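Local coordinates for protein transcriptional regulator (NtrC family) (Aquifex aeolicus, PDB 3DZD) that probably couples ATP hydrolysis by its AAA+ domain to activation of sigma54-dependent transcription, under control of a response-regulator receiver domain, at residues A[134-148]-A[294-307]. Numbering follows the deposited sequence.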
ATOM      1  N   GLU A 134      -1.607   8.904  28.894  1.00 39.59           N
ATOM      2  CA  GLU A 134      -0.933  10.002  29.572  1.00 40.21           C
ATOM      3  C   GLU A 134      -0.248   9.578  30.881  1.00 40.38           C
ATOM      4  O   GLU A 134       0.375  10.398  31.538  1.00 40.78           O
ATOM      5  CB  GLU A 134      -1.903  11.167  29.825  1.00 40.48           C
ATOM      6  CG  GLU A 134      -2.467  11.815  28.547  1.00 40.42           C
ATOM      7  CD  GLU A 134      -1.390  12.416  27.652  1.00 50.78           C
ATOM      8  OE1 GLU A 134      -0.476  13.099  28.173  1.00 51.67           O
ATOM      9  OE2 GLU A 134      -1.462  12.208  26.418  1.00 55.92           O
ATOM     10  N   HIS A 135      -0.357   8.308  31.267  1.00 40.08           N
ATOM     11  CA  HIS A 135       0.378   7.839  32.440  1.00 41.85           C
ATOM     12  C   HIS A 135       1.868   8.072  32.243  1.00 43.16           C
ATOM     13  O   HIS A 135       2.397   7.782  31.175  1.00 43.25           O
ATOM     14  CB  HIS A 135       0.147   6.352  32.717  1.00 40.09           C
ATOM     15  CG  HIS A 135       0.662   5.912  34.054  1.00 40.42           C
ATOM     16  ND1 HIS A 135       1.992   5.643  34.291  1.00 40.63           N
ATOM     17  CD2 HIS A 135       0.025   5.716  35.237  1.00 40.71           C
ATOM     18  CE1 HIS A 135       2.156   5.285  35.552  1.00 40.90           C
ATOM     19  NE2 HIS A 135       0.976   5.330  36.150  1.00 41.01           N
ATOM     20  N   PRO A 136       2.547   8.585  33.284  1.00 40.88           N
ATOM     21  CA  PRO A 136       3.991   8.859  33.251  1.00 41.25           C
ATOM     22  C   PRO A 136       4.809   7.731  32.607  1.00 41.00           C
ATOM     23  O   PRO A 136       5.792   7.992  31.907  1.00 40.64           O
ATOM     24  CB  PRO A 136       4.348   9.008  34.730  1.00 41.74           C
ATOM     25  CG  PRO A 136       3.075   9.526  35.366  1.00 41.70           C
ATOM     26  CD  PRO A 136       1.945   8.889  34.599  1.00 41.35           C
ATOM     27  N   LYS A 137       4.413   6.484  32.830  1.00 40.93           N
ATOM     28  CA  LYS A 137       5.126   5.381  32.195  1.00 43.93           C
ATOM     29  C   LYS A 137       4.950   5.397  30.670  1.00 44.82           C
ATOM     30  O   LYS A 137       5.900   5.152  29.925  1.00 41.27           O
ATOM     31  CB  LYS A 137       4.716   4.042  32.804  1.00 40.15           C
ATOM     32  CG  LYS A 137       5.310   3.845  34.195  1.00 41.77           C
ATOM     33  CD  LYS A 137       4.624   2.745  35.005  1.00 44.97           C
ATOM     34  CE  LYS A 137       5.609   2.233  36.068  1.00 47.58           C
ATOM     35  NZ  LYS A 137       4.964   1.679  37.295  1.00 42.42           N
ATOM     36  N   ILE A 138       3.743   5.717  30.211  1.00 39.62           N
ATOM     37  CA  ILE A 138       3.499   5.809  28.780  1.00 39.37           C
ATOM     38  C   ILE A 138       4.148   7.034  28.150  1.00 39.57           C
ATOM     39  O   ILE A 138       4.686   6.953  27.061  1.00 39.40           O
ATOM     40  CB  ILE A 138       2.011   5.815  28.450  1.00 39.64           C
ATOM     41  CG1 ILE A 138       1.368   4.505  28.920  1.00 39.32           C
ATOM     42  CG2 ILE A 138       1.827   6.027  26.952  1.00 38.82           C
ATOM     43  CD1 ILE A 138       1.912   3.263  28.231  1.00 39.36           C
ATOM     44  N   LEU A 139       4.099   8.170  28.836  1.00 39.79           N
ATOM     45  CA  LEU A 139       4.766   9.374  28.339  1.00 40.01           C
ATOM     46  C   LEU A 139       6.274   9.155  28.202  1.00 40.07           C
ATOM     47  O   LEU A 139       6.907   9.686  27.288  1.00 40.09           O
ATOM     48  CB  LEU A 139       4.467  10.577  29.240  1.00 40.43           C
ATOM     49  CG  LEU A 139       2.974  10.929  29.280  1.00 40.46           C
ATOM     50  CD1 LEU A 139       2.687  12.068  30.243  1.00 40.94           C
ATOM     51  CD2 LEU A 139       2.464  11.250  27.863  1.00 40.47           C
ATOM     52  N   GLU A 140       6.840   8.366  29.105  1.00 61.99           N
ATOM     53  CA  GLU A 140       8.259   8.035  29.064  1.00 62.09           C
ATOM     54  C   GLU A 140       8.605   7.249  27.792  1.00 61.71           C
ATOM     55  O   GLU A 140       9.589   7.545  27.122  1.00 83.37           O
ATOM     56  CB  GLU A 140       8.625   7.248  30.323  1.00 62.30           C
ATOM     57  CG  GLU A 140      10.093   6.924  30.494  1.00 62.51           C
ATOM     58  CD  GLU A 140      10.352   6.080  31.746  1.00 62.73           C
ATOM     59  OE1 GLU A 140       9.448   5.296  32.140  1.00 62.59           O
ATOM     60  OE2 GLU A 140      11.457   6.200  32.341  1.00 63.10           O
ATOM     61  N   ILE A 141       7.775   6.255  27.463  1.00 39.66           N
ATOM     62  CA  ILE A 141       7.909   5.487  26.218  1.00 39.56           C
ATOM     63  C   ILE A 141       7.784   6.416  24.997  1.00 39.50           C
ATOM     64  O   ILE A 141       8.580   6.344  24.059  1.00 39.31           O
ATOM     65  CB  ILE A 141       6.864   4.335  26.146  1.00 38.84           C
ATOM     66  CG1 ILE A 141       7.201   3.238  27.163  1.00 39.20           C
ATOM     67  CG2 ILE A 141       6.755   3.754  24.739  1.00 38.69           C
ATOM     68  CD1 ILE A 141       6.080   2.273  27.449  1.00 38.95           C
ATOM     69  N   LYS A 142       6.800   7.310  25.028  1.00 39.11           N
ATOM     70  CA  LYS A 142       6.579   8.228  23.909  1.00 39.08           C
ATOM     71  C   LYS A 142       7.770   9.142  23.625  1.00 41.06           C
ATOM     72  O   LYS A 142       8.020   9.491  22.467  1.00 41.04           O
ATOM     73  CB  LYS A 142       5.315   9.059  24.125  1.00 39.12           C
ATOM     74  CG  LYS A 142       4.031   8.268  23.981  1.00 38.89           C
ATOM     75  CD  LYS A 142       2.809   9.155  24.152  1.00 38.98           C
ATOM     76  CE  LYS A 142       1.541   8.405  23.804  1.00 38.74           C
ATOM     77  NZ  LYS A 142       0.333   9.079  24.365  1.00 38.89           N
ATOM     78  N   ARG A 143       8.504   9.517  24.673  1.00 40.27           N
ATOM     79  CA  ARG A 143       9.720  10.318  24.520  1.00 48.02           C
ATOM     80  C   ARG A 143      10.899   9.472  24.047  1.00 48.43           C
ATOM     81  O   ARG A 143      11.822   9.972  23.405  1.00 54.11           O
ATOM     82  CB  ARG A 143      10.095  11.005  25.836  1.00 46.98           C
ATOM     83  CG  ARG A 143       9.244  12.219  26.170  1.00 54.42           C
ATOM     84  CD  ARG A 143       9.718  12.929  27.442  1.00 64.17           C
ATOM     85  NE  ARG A 143       9.157  12.342  28.658  1.00 66.50           N
ATOM     86  CZ  ARG A 143       9.833  11.538  29.472  1.00 61.00           C
ATOM     87  NH1 ARG A 143      11.099  11.234  29.196  1.00 85.43           N
ATOM     88  NH2 ARG A 143       9.249  11.044  30.558  1.00 56.42           N
ATOM     89  N   LEU A 144      10.865   8.187  24.375  1.00 40.84           N
ATOM     90  CA  LEU A 144      11.972   7.296  24.069  1.00 41.98           C
ATOM     91  C   LEU A 144      11.969   6.883  22.598  1.00 42.19           C
ATOM     92  O   LEU A 144      13.020   6.776  21.969  1.00 42.95           O
ATOM     93  CB  LEU A 144      11.895   6.063  24.966  1.00 39.65           C
ATOM     94  CG  LEU A 144      12.854   4.918  24.665  1.00 39.55           C
ATOM     95  CD1 LEU A 144      14.301   5.314  25.016  1.00 40.44           C
ATOM     96  CD2 LEU A 144      12.418   3.652  25.406  1.00 39.45           C
ATOM     97  N   ILE A 145      10.773   6.671  22.061  1.00 39.06           N
ATOM     98  CA  ILE A 145      10.589   6.147  20.713  1.00 39.66           C
ATOM     99  C   ILE A 145      11.362   6.899  19.626  1.00 42.28           C
ATOM    100  O   ILE A 145      12.007   6.274  18.778  1.00 42.30           O
ATOM    101  CB  ILE A 145       9.089   6.123  20.327  1.00 38.87           C
ATOM    102  CG1 ILE A 145       8.356   4.998  21.061  1.00 38.24           C
ATOM    103  CG2 ILE A 145       8.924   5.954  18.841  1.00 38.16           C
ATOM    104  CD1 ILE A 145       6.918   4.898  20.662  1.00 38.02           C
ATOM    105  N   PRO A 146      11.289   8.237  19.634  1.00 53.23           N
ATOM    106  CA  PRO A 146      11.966   9.030  18.603  1.00 57.88           C
ATOM    107  C   PRO A 146      13.495   8.967  18.717  1.00 62.43           C
ATOM    108  O   PRO A 146      14.195   9.123  17.714  1.00 70.49           O
ATOM    109  CB  PRO A 146      11.473  10.461  18.877  1.00 60.50           C
ATOM    110  CG  PRO A 146      10.265  10.309  19.736  1.00 56.95           C
ATOM    111  CD  PRO A 146      10.507   9.083  20.551  1.00 56.12           C
ATOM    112  N   LYS A 147      13.997   8.744  19.928  1.00 54.55           N
ATOM    113  CA  LYS A 147      15.432   8.609  20.158  1.00 60.30           C
ATOM    114  C   LYS A 147      15.971   7.263  19.663  1.00 63.50           C
ATOM    115  O   LYS A 147      17.086   7.175  19.150  1.00 72.46           O
ATOM    116  CB  LYS A 147      15.729   8.755  21.645  1.00 57.26           C
ATOM    117  CG  LYS A 147      15.313  10.089  22.233  1.00 63.58           C
ATOM    118  CD  LYS A 147      15.630  10.149  23.719  1.00 65.89           C
ATOM    119  CE  LYS A 147      15.460  11.559  24.260  1.00 77.88           C
ATOM    120  NZ  LYS A 147      16.094  11.726  25.604  1.00 88.95           N
ATOM    121  N   ILE A 148      15.165   6.220  19.835  1.00 67.01           N
ATOM    122  CA  ILE A 148      15.510   4.866  19.429  1.00 59.03           C
ATOM    123  C   ILE A 148      15.443   4.711  17.913  1.00 60.40           C
ATOM    124  O   ILE A 148      16.228   3.979  17.318  1.00 63.27           O
ATOM    125  CB  ILE A 148      14.493   3.870  20.030  1.00 56.68           C
ATOM    126  CG1 ILE A 148      14.671   3.751  21.534  1.00 63.59           C
ATOM    127  CG2 ILE A 148      14.627   2.501  19.419  1.00 52.73           C
ATOM    128  CD1 ILE A 148      13.796   2.679  22.125  1.00 56.73           C
ATOM    129  N   PHE A 294      18.377  -2.362  21.811  1.00 39.91           N
ATOM    130  CA  PHE A 294      17.471  -1.478  22.543  1.00 39.73           C
ATOM    131  C   PHE A 294      16.260  -2.253  23.033  1.00 39.56           C
ATOM    132  O   PHE A 294      15.814  -3.197  22.391  1.00 39.41           O
ATOM    133  CB  PHE A 294      16.961  -0.344  21.660  1.00 39.48           C
ATOM    134  CG  PHE A 294      18.018   0.617  21.239  1.00 39.70           C
ATOM    135  CD1 PHE A 294      18.760   1.306  22.183  1.00 40.07           C
ATOM    136  CD2 PHE A 294      18.256   0.848  19.889  1.00 39.56           C
ATOM    137  CE1 PHE A 294      19.740   2.197  21.791  1.00 43.38           C
ATOM    138  CE2 PHE A 294      19.229   1.738  19.488  1.00 45.05           C
ATOM    139  CZ  PHE A 294      19.977   2.416  20.438  1.00 40.30           C
ATOM    140  N   GLN A 295      15.702  -1.836  24.158  1.00 39.60           N
ATOM    141  CA  GLN A 295      14.501  -2.479  24.661  1.00 39.47           C
ATOM    142  C   GLN A 295      13.473  -1.454  25.083  1.00 39.49           C
ATOM    143  O   GLN A 295      13.812  -0.319  25.406  1.00 39.49           O
ATOM    144  CB  GLN A 295      14.814  -3.392  25.842  1.00 39.82           C
ATOM    145  CG  GLN A 295      15.756  -4.524  25.516  1.00 40.04           C
ATOM    146  CD  GLN A 295      15.747  -5.582  26.590  1.00 40.34           C
ATOM    147  OE1 GLN A 295      16.786  -5.911  27.165  1.00 44.00           O
ATOM    148  NE2 GLN A 295      14.562  -6.119  26.881  1.00 40.43           N
ATOM    149  N   ILE A 296      12.210  -1.870  25.071  1.00 39.23           N
ATOM    150  CA  ILE A 296      11.128  -1.059  25.579  1.00 39.44           C
ATOM    151  C   ILE A 296      10.193  -2.009  26.289  1.00 39.09           C
ATOM    152  O   ILE A 296       9.889  -3.089  25.772  1.00 39.27           O
ATOM    153  CB  ILE A 296      10.339  -0.374  24.448  1.00 38.91           C
ATOM    154  CG1 ILE A 296      11.239   0.554  23.641  1.00 39.17           C
ATOM    155  CG2 ILE A 296       9.131   0.374  25.012  1.00 38.72           C
ATOM    156  CD1 ILE A 296      10.622   1.025  22.340  1.00 38.60           C
ATOM    157  N   TYR A 297       9.741  -1.603  27.468  1.00 39.66           N
ATOM    158  CA  TYR A 297       8.770  -2.368  28.230  1.00 39.83           C
ATOM    159  C   TYR A 297       7.434  -1.629  28.246  1.00 39.37           C
ATOM    160  O   TYR A 297       7.370  -0.491  28.693  1.00 39.24           O
ATOM    161  CB  TYR A 297       9.265  -2.570  29.666  1.00 40.19           C
ATOM    162  CG  TYR A 297       8.241  -3.233  30.547  1.00 40.15           C
ATOM    163  CD1 TYR A 297       7.986  -4.589  30.437  1.00 40.03           C
ATOM    164  CD2 TYR A 297       7.519  -2.505  31.474  1.00 40.42           C
ATOM    165  CE1 TYR A 297       7.048  -5.201  31.229  1.00 40.72           C
ATOM    166  CE2 TYR A 297       6.586  -3.103  32.277  1.00 40.23           C
ATOM    167  CZ  TYR A 297       6.350  -4.453  32.154  1.00 40.10           C
ATOM    168  OH  TYR A 297       5.404  -5.067  32.943  1.00 40.18           O
ATOM    169  N   LEU A 298       6.383  -2.266  27.742  1.00 39.20           N
ATOM    170  CA  LEU A 298       5.033  -1.716  27.845  1.00 38.90           C
ATOM    171  C   LEU A 298       4.320  -2.314  29.042  1.00 38.82           C
ATOM    172  O   LEU A 298       4.118  -3.517  29.098  1.00 39.09           O
ATOM    173  CB  LEU A 298       4.205  -2.033  26.592  1.00 38.24           C
ATOM    174  CG  LEU A 298       4.777  -1.604  25.248  1.00 38.44           C
ATOM    175  CD1 LEU A 298       3.750  -1.798  24.126  1.00 38.31           C
ATOM    176  CD2 LEU A 298       5.248  -0.155  25.321  1.00 38.11           C
ATOM    177  N   PRO A 299       3.913  -1.472  29.994  1.00 39.68           N
ATOM    178  CA  PRO A 299       3.206  -1.944  31.197  1.00 39.86           C
ATOM    179  C   PRO A 299       1.796  -2.465  30.885  1.00 39.98           C
ATOM    180  O   PRO A 299       1.187  -2.001  29.927  1.00 39.42           O
ATOM    181  CB  PRO A 299       3.080  -0.681  32.060  1.00 40.53           C
ATOM    182  CG  PRO A 299       3.699   0.432  31.286  1.00 39.59           C
ATOM    183  CD  PRO A 299       3.962  -0.006  29.897  1.00 39.04           C
ATOM    184  N   PRO A 300       1.275  -3.396  31.704  1.00 39.57           N
ATOM    185  CA  PRO A 300      -0.121  -3.812  31.541  1.00 39.71           C
ATOM    186  C   PRO A 300      -1.052  -2.622  31.685  1.00 39.28           C
ATOM    187  O   PRO A 300      -0.705  -1.609  32.304  1.00 39.43           O
ATOM    188  CB  PRO A 300      -0.344  -4.784  32.698  1.00 39.79           C
ATOM    189  CG  PRO A 300       1.016  -5.196  33.144  1.00 39.76           C
ATOM    190  CD  PRO A 300       1.918  -4.050  32.854  1.00 40.07           C
ATOM    191  N   LEU A 301      -2.232  -2.747  31.098  1.00 39.10           N
ATOM    192  CA  LEU A 301      -3.228  -1.698  31.149  1.00 39.25           C
ATOM    193  C   LEU A 301      -3.578  -1.317  32.595  1.00 39.72           C
ATOM    194  O   LEU A 301      -3.737  -0.134  32.899  1.00 39.99           O
ATOM    195  CB  LEU A 301      -4.474  -2.124  30.367  1.00 38.78           C
ATOM    196  CG  LEU A 301      -5.704  -1.223  30.446  1.00 38.91           C
ATOM    197  CD1 LEU A 301      -5.365   0.210  30.096  1.00 38.66           C
ATOM    198  CD2 LEU A 301      -6.804  -1.773  29.522  1.00 38.83           C
ATOM    199  N   ARG A 302      -3.678  -2.313  33.480  1.00 40.10           N
ATOM    200  CA  ARG A 302      -3.997  -2.071  34.888  1.00 40.27           C
ATOM    201  C   ARG A 302      -2.899  -1.317  35.647  1.00 40.21           C
ATOM    202  O   ARG A 302      -3.086  -0.953  36.810  1.00 41.49           O
ATOM    203  CB  ARG A 302      -4.295  -3.388  35.610  1.00 40.19           C
ATOM    204  CG  ARG A 302      -3.084  -4.272  35.750  1.00 40.75           C
ATOM    205  CD  ARG A 302      -3.449  -5.704  36.034  1.00 41.31           C
ATOM    206  NE  ARG A 302      -2.275  -6.576  36.090  1.00 41.57           N
ATOM    207  CZ  ARG A 302      -1.784  -7.252  35.053  1.00 41.46           C
ATOM    208  NH1 ARG A 302      -2.350  -7.161  33.849  1.00 40.34           N
ATOM    209  NH2 ARG A 302      -0.721  -8.027  35.217  1.00 41.56           N
ATOM    210  N   GLU A 303      -1.751  -1.099  35.008  1.00 40.44           N
ATOM    211  CA  GLU A 303      -0.681  -0.316  35.628  1.00 40.36           C
ATOM    212  C   GLU A 303      -0.655   1.106  35.098  1.00 40.32           C
ATOM    213  O   GLU A 303       0.281   1.848  35.374  1.00 40.61           O
ATOM    214  CB  GLU A 303       0.695  -0.958  35.402  1.00 40.37           C
ATOM    215  CG  GLU A 303       0.973  -2.183  36.264  1.00 40.79           C
ATOM    216  CD  GLU A 303       2.405  -2.699  36.108  1.00 41.04           C
ATOM    217  OE1 GLU A 303       3.342  -1.879  35.909  1.00 41.11           O
ATOM    218  OE2 GLU A 303       2.595  -3.935  36.194  1.00 40.83           O
ATOM    219  N   ARG A 304      -1.684   1.488  34.344  1.00 40.14           N
ATOM    220  CA  ARG A 304      -1.641   2.746  33.598  1.00 40.55           C
ATOM    221  C   ARG A 304      -2.599   3.811  34.111  1.00 40.24           C
ATOM    222  O   ARG A 304      -2.912   4.778  33.404  1.00 40.36           O
ATOM    223  CB  ARG A 304      -1.889   2.498  32.119  1.00 40.14           C
ATOM    224  CG  ARG A 304      -0.892   1.557  31.505  1.00 39.69           C
ATOM    225  CD  ARG A 304      -0.925   1.683  30.013  1.00 39.06           C
ATOM    226  NE  ARG A 304      -0.290   0.545  29.364  1.00 39.10           N
ATOM    227  CZ  ARG A 304      -0.435   0.261  28.075  1.00 39.28           C
ATOM    228  NH1 ARG A 304      -1.196   1.051  27.321  1.00 38.32           N
ATOM    229  NH2 ARG A 304       0.184  -0.793  27.541  1.00 38.30           N
ATOM    230  N   GLY A 305      -3.043   3.641  35.353  1.00 40.38           N
ATOM    231  CA  GLY A 305      -3.872   4.633  35.989  1.00 40.70           C
ATOM    232  C   GLY A 305      -5.160   4.831  35.224  1.00 40.46           C
ATOM    233  O   GLY A 305      -5.915   3.875  34.989  1.00 40.29           O
ATOM    234  N   LYS A 306      -5.398   6.073  34.816  1.00 40.52           N
ATOM    235  CA  LYS A 306      -6.647   6.452  34.185  1.00 40.42           C
ATOM    236  C   LYS A 306      -6.578   6.398  32.653  1.00 42.41           C
ATOM    237  O   LYS A 306      -7.494   6.840  31.959  1.00 41.24           O
ATOM    238  CB  LYS A 306      -7.078   7.829  34.694  1.00 40.96           C
ATOM    239  CG  LYS A 306      -7.804   7.761  36.050  1.00 45.92           C
ATOM    240  CD  LYS A 306      -7.514   8.964  36.931  1.00 59.74           C
ATOM    241  CE  LYS A 306      -8.599  10.020  36.833  1.00 65.81           C
ATOM    242  NZ  LYS A 306      -9.895   9.515  37.366  1.00 67.30           N
ATOM    243  N   ASP A 307      -5.497   5.837  32.121  1.00 39.75           N
ATOM    244  CA  ASP A 307      -5.433   5.601  30.693  1.00 39.39           C
ATOM    245  C   ASP A 307      -6.613   4.729  30.279  1.00 39.16           C
ATOM    246  O   ASP A 307      -7.061   4.797  29.144  1.00 40.99           O
ATOM    247  CB  ASP A 307      -4.124   4.915  30.298  1.00 39.14           C
ATOM    248  CG  ASP A 307      -2.971   5.890  30.133  1.00 42.96           C
ATOM    249  OD1 ASP A 307      -3.182   7.120  30.249  1.00 45.26           O
ATOM    250  OD2 ASP A 307      -1.842   5.415  29.884  1.00 39.98           O
TER
HETATM  251  O   HOH W   1       2.357   1.943  37.355  1.00 41.15           O
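Glu134 and His135 both donate their backbone N-H to Asp307 of the chain running from the AAA+ core into the lid. The contact also packs the helix that precedes strand 155-158 of the P-loop NTPase (AAA+) fold, through its isoleucines and Leu144, on strand 294-297 and the link beyond it. Asp307 OD1 lies 2.7 Å from Glu134 N and 3.2 Å from His135 N; both donors come on its syn side, from opposite faces of the carboxylate. His135 also caps helix 136-148: with CG anti to the backbone N (chi1 -169°), ND1 accepts from Lys137 N. One face of its ring meets Glu303 O, and Pro136 CD covers the other. Lys137 rests CB on Pro299 CG, while a water accepts from its NZ and donates to Glu303 O.

Ile138 CD1 lies over one face of the Arg304 guanidinium, whose side chain is about 4 Å from the bound ADP. The extended arginine grips Pro299 O side-on in the guanidinium plane, NE at 3.0 Å and NH2 at 2.9 Å from that oxygen.

Farther along the helix the contact becomes apolar. Ile141 points CD1 at Tyr297 O and Leu298 CD2, its CG1 and CG2 both touching Ile296 CG2. Ile141 lies beside Ile296 and Ile148 beside Phe294, a roughly antiparallel course (axes at 156°). Leu144 CD2 reaches Ile296 CG1. Strand 294-297 is outermost in a parallel sheet, paired with 155-158; Ile148 also touches Val155, so the helix lies over the sheet's face beside that edge. Ile148 CD1 meets Ile296 CD1 at 3.6 Å, and its CG2 touches Phe294 CD2 at 4.0 Å.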